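Local coordinates for protein papain-like cysteine protease (Porcine reproductive and respiratory syndrome virus, PDB 3MTV) that is the nsp1beta part of the viral polyprotein, probably a papain-like cysteine protease, reported also as a metal-dependent nuclease and likely to counter host interferon signalling, at residues A[137-142]-A[175-180]; A[146-151]-A[159-164]. All coordinates share one frame; numbering follows the deposited sequence.

Interaction 1 (A[137-142]-A[175-180])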
ATOM      1  N   ALA A 137       9.235  29.818 -16.802  1.00 47.02           N
ATOM      2  CA  ALA A 137       8.685  29.771 -15.423  1.00 60.81           C
ATOM      3  C   ALA A 137       9.764  29.547 -14.465  1.00 64.64           C
ATOM      4  O   ALA A 137      10.588  28.625 -14.649  1.00 75.16           O
ATOM      5  CB  ALA A 137       7.684  28.663 -15.197  1.00 56.73           C
ATOM      6  N   VAL A 138       9.736  30.368 -13.414  1.00 60.41           N
ATOM      7  CA  VAL A 138      10.867  30.447 -12.511  1.00 67.06           C
ATOM      8  C   VAL A 138      10.407  30.324 -11.135  1.00 61.81           C
ATOM      9  O   VAL A 138       9.408  30.929 -10.705  1.00 61.93           O
ATOM     10  CB  VAL A 138      11.619  31.775 -12.501  1.00 53.44           C
ATOM     11  CG1 VAL A 138      12.937  31.570 -11.734  1.00 81.61           C
ATOM     12  CG2 VAL A 138      11.847  32.329 -13.877  1.00 45.16           C
ATOM     13  N   THR A 139      11.245  29.578 -10.458  1.00 58.52           N
ATOM     14  CA  THR A 139      11.013  29.145  -9.160  1.00 67.08           C
ATOM     15  C   THR A 139      11.213  30.378  -8.343  1.00 60.86           C
ATOM     16  O   THR A 139      12.286  30.931  -8.334  1.00 75.41           O
ATOM     17  CB  THR A 139      12.010  28.112  -8.879  1.00 67.44           C
ATOM     18  OG1 THR A 139      11.572  27.498  -7.674  1.00 82.91           O
ATOM     19  CG2 THR A 139      13.523  28.755  -8.860  1.00 56.58           C
ATOM     20  N   ASP A 140      10.145  30.876  -7.750  1.00 71.28           N
ATOM     21  CA  ASP A 140      10.240  32.167  -7.115  1.00 78.38           C
ATOM     22  C   ASP A 140       9.688  31.988  -5.757  1.00 86.23           C
ATOM     23  O   ASP A 140       8.458  31.888  -5.532  1.00 79.69           O
ATOM     24  CB  ASP A 140       9.555  33.316  -7.910  1.00 92.55           C
ATOM     25  CG  ASP A 140       9.201  34.593  -7.021  1.00 95.95           C
ATOM     26  OD1 ASP A 140       9.347  34.507  -5.780  1.00 91.18           O
ATOM     27  OD2 ASP A 140       8.745  35.677  -7.566  1.00 91.62           O
ATOM     28  N   THR A 141      10.628  31.959  -4.833  1.00 87.92           N
ATOM     29  CA  THR A 141      10.270  31.858  -3.433  1.00101.68           C
ATOM     30  C   THR A 141       9.073  32.693  -2.876  1.00 83.98           C
ATOM     31  O   THR A 141       8.615  32.426  -1.760  1.00 69.86           O
ATOM     32  CB  THR A 141      11.501  32.023  -2.593  1.00 97.57           C
ATOM     33  OG1 THR A 141      11.327  31.150  -1.478  1.00 71.42           O
ATOM     34  CG2 THR A 141      11.756  33.522  -2.193  1.00 74.83           C
ATOM     35  N   HIS A 142       8.561  33.605  -3.728  1.00 86.79           N
ATOM     36  CA  HIS A 142       7.593  34.683  -3.436  1.00 86.89           C
ATOM     37  C   HIS A 142       6.511  34.894  -4.440  1.00 95.58           C
ATOM     38  O   HIS A 142       5.619  35.791  -4.281  1.00 64.70           O
ATOM     39  CB  HIS A 142       8.279  36.017  -3.191  1.00 87.51           C
ATOM     40  CG  HIS A 142       8.498  36.237  -1.740  1.00121.47           C
ATOM     41  ND1 HIS A 142       9.743  36.083  -1.151  1.00100.44           N
ATOM     42  CD2 HIS A 142       7.604  36.407  -0.729  1.00 93.01           C
ATOM     43  CE1 HIS A 142       9.617  36.223   0.155  1.00103.24           C
ATOM     44  NE2 HIS A 142       8.333  36.416   0.435  1.00123.44           N
ATOM     45  N   LEU A 175       5.567  23.940  -4.227  1.00 81.15           N
ATOM     46  CA  LEU A 175       6.279  25.281  -4.249  1.00 80.96           C
ATOM     47  C   LEU A 175       5.677  26.383  -5.028  1.00 80.06           C
ATOM     48  O   LEU A 175       4.493  26.294  -5.523  1.00 71.61           O
ATOM     49  CB  LEU A 175       7.708  25.293  -4.730  1.00 62.76           C
ATOM     50  CG  LEU A 175       7.914  24.366  -5.919  1.00 98.35           C
ATOM     51  CD1 LEU A 175       7.826  24.954  -7.267  1.00 53.07           C
ATOM     52  CD2 LEU A 175       9.263  23.717  -5.811  1.00 97.49           C
ATOM     53  N   ARG A 176       6.520  27.438  -5.102  1.00 64.48           N
ATOM     54  CA  ARG A 176       5.992  28.730  -5.550  1.00 60.47           C
ATOM     55  C   ARG A 176       6.825  29.151  -6.624  1.00 65.73           C
ATOM     56  O   ARG A 176       8.061  28.972  -6.558  1.00 61.90           O
ATOM     57  CB  ARG A 176       5.848  29.777  -4.441  1.00 77.00           C
ATOM     58  CG  ARG A 176       4.510  29.468  -3.590  1.00 74.64           C
ATOM     59  CD  ARG A 176       4.068  30.605  -2.647  1.00 73.31           C
ATOM     60  NE  ARG A 176       5.128  31.616  -2.447  1.00 99.55           N
ATOM     61  CZ  ARG A 176       4.891  32.844  -2.014  1.00 96.06           C
ATOM     62  NH1 ARG A 176       3.654  33.234  -1.728  1.00 77.97           N
ATOM     63  NH2 ARG A 176       5.892  33.674  -1.872  1.00 91.75           N
ATOM     64  N   ILE A 177       6.117  29.591  -7.670  1.00 59.81           N
ATOM     65  CA  ILE A 177       6.786  30.214  -8.836  1.00 74.61           C
ATOM     66  C   ILE A 177       6.081  31.435  -9.435  1.00 71.59           C
ATOM     67  O   ILE A 177       5.020  31.855  -8.985  1.00 71.44           O
ATOM     68  CB  ILE A 177       6.908  29.230  -9.987  1.00 67.60           C
ATOM     69  CG1 ILE A 177       5.684  28.365 -10.040  1.00 54.52           C
ATOM     70  CG2 ILE A 177       8.061  28.284  -9.806  1.00 65.24           C
ATOM     71  CD1 ILE A 177       5.189  28.141 -11.393  1.00 46.65           C
ATOM     72  N   ARG A 178       6.674  31.915 -10.512  1.00 58.07           N
ATOM     73  CA  ARG A 178       6.299  33.119 -11.213  1.00 58.32           C
ATOM     74  C   ARG A 178       6.409  32.789 -12.726  1.00 75.67           C
ATOM     75  O   ARG A 178       7.265  32.022 -13.133  1.00 61.68           O
ATOM     76  CB  ARG A 178       7.391  34.189 -10.950  1.00 52.67           C
ATOM     77  CG  ARG A 178       7.163  35.614 -11.504  1.00 66.27           C
ATOM     78  CD  ARG A 178       8.460  36.441 -11.623  1.00 48.39           C
ATOM     79  NE  ARG A 178       9.414  35.953 -10.676  1.00 68.82           N
ATOM     80  CZ  ARG A 178      10.726  36.044 -10.846  1.00 75.00           C
ATOM     81  NH1 ARG A 178      11.197  36.633 -11.918  1.00 57.32           N
ATOM     82  NH2 ARG A 178      11.573  35.550  -9.950  1.00 71.21           N
ATOM     83  N   VAL A 179       5.654  33.437 -13.607  1.00 67.38           N
ATOM     84  CA  VAL A 179       5.909  33.245 -15.022  1.00 60.64           C
ATOM     85  C   VAL A 179       6.394  34.493 -15.745  1.00 65.67           C
ATOM     86  O   VAL A 179       5.726  35.481 -15.651  1.00 80.15           O
ATOM     87  CB  VAL A 179       4.570  32.895 -15.633  1.00 60.91           C
ATOM     88  CG1 VAL A 179       4.664  32.727 -17.139  1.00 54.65           C
ATOM     89  CG2 VAL A 179       4.076  31.633 -15.018  1.00 45.41           C
ATOM     90  N   GLU A 180       7.484  34.471 -16.510  1.00 65.59           N
ATOM     91  CA  GLU A 180       7.959  35.707 -17.114  1.00 60.05           C
ATOM     92  C   GLU A 180       8.496  35.522 -18.540  1.00 64.24           C
ATOM     93  O   GLU A 180       8.671  34.427 -19.011  1.00 67.30           O
ATOM     94  CB  GLU A 180       9.014  36.337 -16.190  1.00 57.11           C
ATOM     95  CG  GLU A 180      10.449  35.727 -16.331  1.00 71.41           C
ATOM     96  CD  GLU A 180      11.457  36.193 -15.241  1.00 68.65           C
ATOM     97  OE1 GLU A 180      10.951  36.874 -14.305  1.00 73.10           O
ATOM     98  OE2 GLU A 180      12.716  35.871 -15.294  1.00 65.55           O
TER

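Interaction 2 (A[146-151]-A[159-164])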
ATOM      1  N   VAL A 146       1.246  28.809  -6.804  1.00 54.59           N
ATOM      2  CA  VAL A 146       1.475  27.565  -6.127  1.00 74.07           C
ATOM      3  C   VAL A 146       1.350  26.368  -6.991  1.00 79.36           C
ATOM      4  O   VAL A 146       0.290  26.101  -7.635  1.00 57.16           O
ATOM      5  CB  VAL A 146       0.450  27.248  -5.076  1.00 76.34           C
ATOM      6  CG1 VAL A 146       1.186  26.690  -3.952  1.00 64.53           C
ATOM      7  CG2 VAL A 146      -0.331  28.456  -4.660  1.00 95.34           C
ATOM      8  N   ILE A 147       2.426  25.594  -6.894  1.00 67.29           N
ATOM      9  CA  ILE A 147       2.391  24.247  -7.416  1.00 72.58           C
ATOM     10  C   ILE A 147       1.962  23.249  -6.362  1.00 63.00           C
ATOM     11  O   ILE A 147       2.482  23.279  -5.244  1.00 74.01           O
ATOM     12  CB  ILE A 147       3.767  23.818  -7.885  1.00 71.85           C
ATOM     13  CG1 ILE A 147       4.358  24.826  -8.845  1.00 64.20           C
ATOM     14  CG2 ILE A 147       3.626  22.579  -8.711  1.00 59.72           C
ATOM     15  CD1 ILE A 147       3.468  24.940 -10.075  1.00 59.72           C
ATOM     16  N   GLN A 148       1.017  22.384  -6.711  1.00 71.30           N
ATOM     17  CA  GLN A 148       0.524  21.359  -5.767  1.00 83.35           C
ATOM     18  C   GLN A 148       0.419  19.953  -6.250  1.00 75.90           C
ATOM     19  O   GLN A 148       0.329  19.654  -7.461  1.00 66.49           O
ATOM     20  CB  GLN A 148      -0.846  21.697  -5.218  1.00 65.08           C
ATOM     21  CG  GLN A 148      -0.950  23.132  -4.901  1.00 60.90           C
ATOM     22  CD  GLN A 148      -2.127  23.394  -4.091  1.00 66.41           C
ATOM     23  OE1 GLN A 148      -1.990  23.791  -2.921  1.00 81.43           O
ATOM     24  NE2 GLN A 148      -3.329  23.174  -4.683  1.00 47.43           N
ATOM     25  N   TYR A 149       0.402  19.086  -5.254  1.00 69.39           N
ATOM     26  CA  TYR A 149       0.305  17.682  -5.524  1.00 54.15           C
ATOM     27  C   TYR A 149      -0.820  17.236  -4.698  1.00 59.14           C
ATOM     28  O   TYR A 149      -1.266  17.817  -3.697  1.00 59.08           O
ATOM     29  CB  TYR A 149       1.551  16.925  -5.092  1.00 60.29           C
ATOM     30  CG  TYR A 149       1.894  17.024  -3.616  1.00 58.47           C
ATOM     31  CD1 TYR A 149       2.809  17.944  -3.198  1.00 58.89           C
ATOM     32  CD2 TYR A 149       1.291  16.191  -2.654  1.00 62.77           C
ATOM     33  CE1 TYR A 149       3.155  18.074  -1.894  1.00 64.21           C
ATOM     34  CE2 TYR A 149       1.621  16.295  -1.317  1.00 75.55           C
ATOM     35  CZ  TYR A 149       2.573  17.265  -0.950  1.00 83.18           C
ATOM     36  OH  TYR A 149       2.977  17.490   0.344  1.00 69.59           O
ATOM     37  N   PHE A 150      -1.307  16.151  -5.151  1.00 51.07           N
ATOM     38  CA  PHE A 150      -2.350  15.581  -4.415  1.00 59.02           C
ATOM     39  C   PHE A 150      -1.893  14.516  -3.471  1.00 66.24           C
ATOM     40  O   PHE A 150      -1.445  13.385  -3.902  1.00 58.02           O
ATOM     41  CB  PHE A 150      -3.114  14.848  -5.395  1.00 51.57           C
ATOM     42  CG  PHE A 150      -4.245  14.221  -4.832  1.00 51.56           C
ATOM     43  CD1 PHE A 150      -5.229  14.989  -4.274  1.00 81.56           C
ATOM     44  CD2 PHE A 150      -4.405  12.889  -4.893  1.00 67.19           C
ATOM     45  CE1 PHE A 150      -6.360  14.444  -3.818  1.00 74.17           C
ATOM     46  CE2 PHE A 150      -5.552  12.327  -4.439  1.00 78.26           C
ATOM     47  CZ  PHE A 150      -6.518  13.110  -3.882  1.00 68.38           C
ATOM     48  N   SER A 151      -1.969  14.833  -2.185  1.00 63.93           N
ATOM     49  CA  SER A 151      -1.872  13.739  -1.214  1.00 63.47           C
ATOM     50  C   SER A 151      -0.513  13.228  -0.828  1.00 63.58           C
ATOM     51  O   SER A 151      -0.388  12.962   0.356  1.00 63.87           O
ATOM     52  CB  SER A 151      -2.665  12.520  -1.710  1.00 74.52           C
ATOM     53  OG  SER A 151      -2.424  11.397  -0.920  1.00 53.25           O
ATOM     54  N   HIS A 159      -1.234  20.157  -9.651  1.00 49.59           N
ATOM     55  CA  HIS A 159      -2.183  21.172  -9.802  1.00 45.26           C
ATOM     56  C   HIS A 159      -1.570  22.534  -9.504  1.00 60.94           C
ATOM     57  O   HIS A 159      -0.678  22.687  -8.688  1.00 63.35           O
ATOM     58  CB  HIS A 159      -3.329  20.847  -8.923  1.00 45.81           C
ATOM     59  CG  HIS A 159      -4.508  21.713  -9.148  1.00 56.87           C
ATOM     60  ND1 HIS A 159      -4.829  22.743  -8.299  1.00 51.38           N
ATOM     61  CD2 HIS A 159      -5.464  21.676 -10.102  1.00 54.03           C
ATOM     62  CE1 HIS A 159      -5.925  23.336  -8.752  1.00 64.54           C
ATOM     63  NE2 HIS A 159      -6.335  22.695  -9.831  1.00 70.56           N
ATOM     64  N   LEU A 160      -2.019  23.566 -10.173  1.00 47.30           N
ATOM     65  CA  LEU A 160      -1.645  24.798  -9.565  1.00 62.14           C
ATOM     66  C   LEU A 160      -2.834  25.781  -9.421  1.00 67.49           C
ATOM     67  O   LEU A 160      -3.925  25.573  -9.963  1.00 60.16           O
ATOM     68  CB  LEU A 160      -0.448  25.366 -10.275  1.00 59.70           C
ATOM     69  CG  LEU A 160      -0.995  25.383 -11.703  1.00 68.71           C
ATOM     70  CD1 LEU A 160      -1.705  26.704 -11.883  1.00 81.13           C
ATOM     71  CD2 LEU A 160       0.049  25.291 -12.767  1.00 48.35           C
ATOM     72  N   LYS A 161      -2.609  26.832  -8.650  1.00 62.78           N
ATOM     73  CA  LYS A 161      -3.669  27.692  -8.235  1.00 66.77           C
ATOM     74  C   LYS A 161      -2.901  28.879  -7.735  1.00 73.45           C
ATOM     75  O   LYS A 161      -1.676  28.767  -7.492  1.00 55.67           O
ATOM     76  CB  LYS A 161      -4.476  27.021  -7.123  1.00 58.72           C
ATOM     77  CG  LYS A 161      -3.902  27.145  -5.698  1.00 57.33           C
ATOM     78  CD  LYS A 161      -4.877  26.547  -4.616  1.00 69.89           C
ATOM     79  CE  LYS A 161      -4.657  27.090  -3.135  1.00 80.40           C
ATOM     80  NZ  LYS A 161      -3.299  27.655  -2.717  1.00 74.42           N
ATOM     81  N   LEU A 162      -3.584  30.009  -7.589  1.00 61.06           N
ATOM     82  CA  LEU A 162      -2.888  31.158  -7.070  1.00 69.13           C
ATOM     83  C   LEU A 162      -2.855  31.090  -5.578  1.00 77.36           C
ATOM     84  O   LEU A 162      -3.754  30.484  -4.950  1.00 65.31           O
ATOM     85  CB  LEU A 162      -3.607  32.414  -7.418  1.00 80.04           C
ATOM     86  CG  LEU A 162      -4.084  32.521  -8.826  1.00 79.84           C
ATOM     87  CD1 LEU A 162      -5.420  33.209  -8.854  1.00 71.33           C
ATOM     88  CD2 LEU A 162      -3.018  33.323  -9.443  1.00 65.09           C
ATOM     89  N   VAL A 163      -1.866  31.809  -5.033  1.00 75.13           N
ATOM     90  CA  VAL A 163      -1.481  31.773  -3.608  1.00 78.43           C
ATOM     91  C   VAL A 163      -2.672  32.026  -2.708  1.00 77.49           C
ATOM     92  O   VAL A 163      -2.864  31.378  -1.669  1.00 89.18           O
ATOM     93  CB  VAL A 163      -0.295  32.747  -3.278  1.00 81.23           C
ATOM     94  CG1 VAL A 163       0.955  31.996  -3.245  1.00 71.55           C
ATOM     95  CG2 VAL A 163      -0.181  33.945  -4.309  1.00 94.78           C
ATOM     96  N   GLU A 164      -3.523  32.895  -3.194  1.00 73.97           N
ATOM     97  CA  GLU A 164      -4.656  33.359  -2.444  1.00 93.76           C
ATOM     98  C   GLU A 164      -5.944  32.582  -2.636  1.00 88.41           C
ATOM     99  O   GLU A 164      -6.876  32.721  -1.838  1.00 97.43           O
ATOM    100  CB  GLU A 164      -4.871  34.776  -2.865  1.00 88.86           C
ATOM    101  CG  GLU A 164      -3.910  35.114  -3.966  1.00111.94           C
ATOM    102  CD  GLU A 164      -4.615  35.786  -5.149  1.00131.96           C
ATOM    103  OE1 GLU A 164      -5.726  36.348  -4.943  1.00124.67           O
ATOM    104  OE2 GLU A 164      -4.049  35.744  -6.278  1.00120.34           O
TER

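Interaction 1 (A[137-142]-A[175-180])
Strands 135-139 and 171-181 pair antiparallel in the five-stranded sheet of the papain-like protease domain, and a salt bridge between D140 and R178 extends the pairing beyond the strand end. V138 and R178 form a hydrogen-bonded pair. V138 N gives to R178 O at 3.0 Å, and R178 N gives to V138 O at 2.9 Å. A137 faces V179 in the non-hydrogen-bonded pair before it. Past the strand, D140 N still reaches R176 O at 3.1 Å. The D140 carboxylate is swung over to R178, its CG anti to the backbone N (chi1 160°). Its OD1 accepts from H142 N, an Asx turn, though that bond is modelled doubtfully short. The R178 guanidinium is shared: E180 is in the same salt-bridge network, though its bridge to R178 is modelled doubtfully short, and E191 binds the guanidinium from outside the two segments. E180 is also bridged to R136. V138 CG2 lies against the E180 carboxylate. At the D140 bridge the two flat groups stand 76° apart. R178 NE meets D140 OD2 on its anti side at 3.2 Å, 18° out of the carboxylate plane.

Interaction 2 (A[146-151]-A[159-164])
V146, Q148 and H159 have the most surface buried where strands 145-150 and 158-162 pair as an antiparallel beta hairpin. V146 is opposite K161 in a hydrogen-bonded pair. V146 N gives to K161 O at 3.0 Å. The return bond from K161 N to V146 O is longer, and the place of that oxygen is less sure. The V146 side chain lies beside that of K161, both pointing the same way. Its CG2 comes within 3.6 Å of K161 NZ and also packs on V163 CG1 at 4.0 Å, just past the end of the second strand. The bend at the end of the lysine chain (chi4 -24°) turns NZ toward V146.

Q148 pairs with H159 in the next hydrogen-bonded pair. Q148 N to H159 O is 2.6 Å. H159 N returns a bond to Q148 O at 2.7 Å. The two bonds fix the backbone of H159 from both its N and its O. The side chains of Q148 and H159 lie alongside each other, on the same face of the sheet as V146 and K161. The amide and ring planes are 41° apart.

I147 and L160 form the non-hydrogen-bonded pair between these two, on the other face. I147 CD1 touches L160 CB at 3.9 Å.

The H159 ring also meets the ring of F171 and touches P86 and C90. H159 and C90 are probably the catalytic histidine and cysteine, as in a near-identical protein. The nearest side-chain atoms of H159 and C90 are about 3 Å apart. A histidine carried on a strand of the sheet beside the cysteine is typical of the papain-like protease active site.

Overall arrangement
Both contacts belong to one antiparallel sheet, whose strand order is 158-162, 145-150, 171-181, 135-139, 192-193. Interaction 2 joins the first two strands and interaction 1 the third and fourth. Their centres are 12 Å apart. Along the chain, interaction 2 is nested within the loop that interaction 1 closes. The middle strands connect them: L175 O probably accepts a hydrogen bond from I147 N at 2.6 Å, and I177 CD1 packs on I147 CD1 at 3.9 Å. Strand 158-162, outermost in the sheet of this chain, carries the probable catalytic histidine. Interaction 2 is the more buried; interaction 1 is farther from the active site, with the I177 side chain about 11 Å from that of H159.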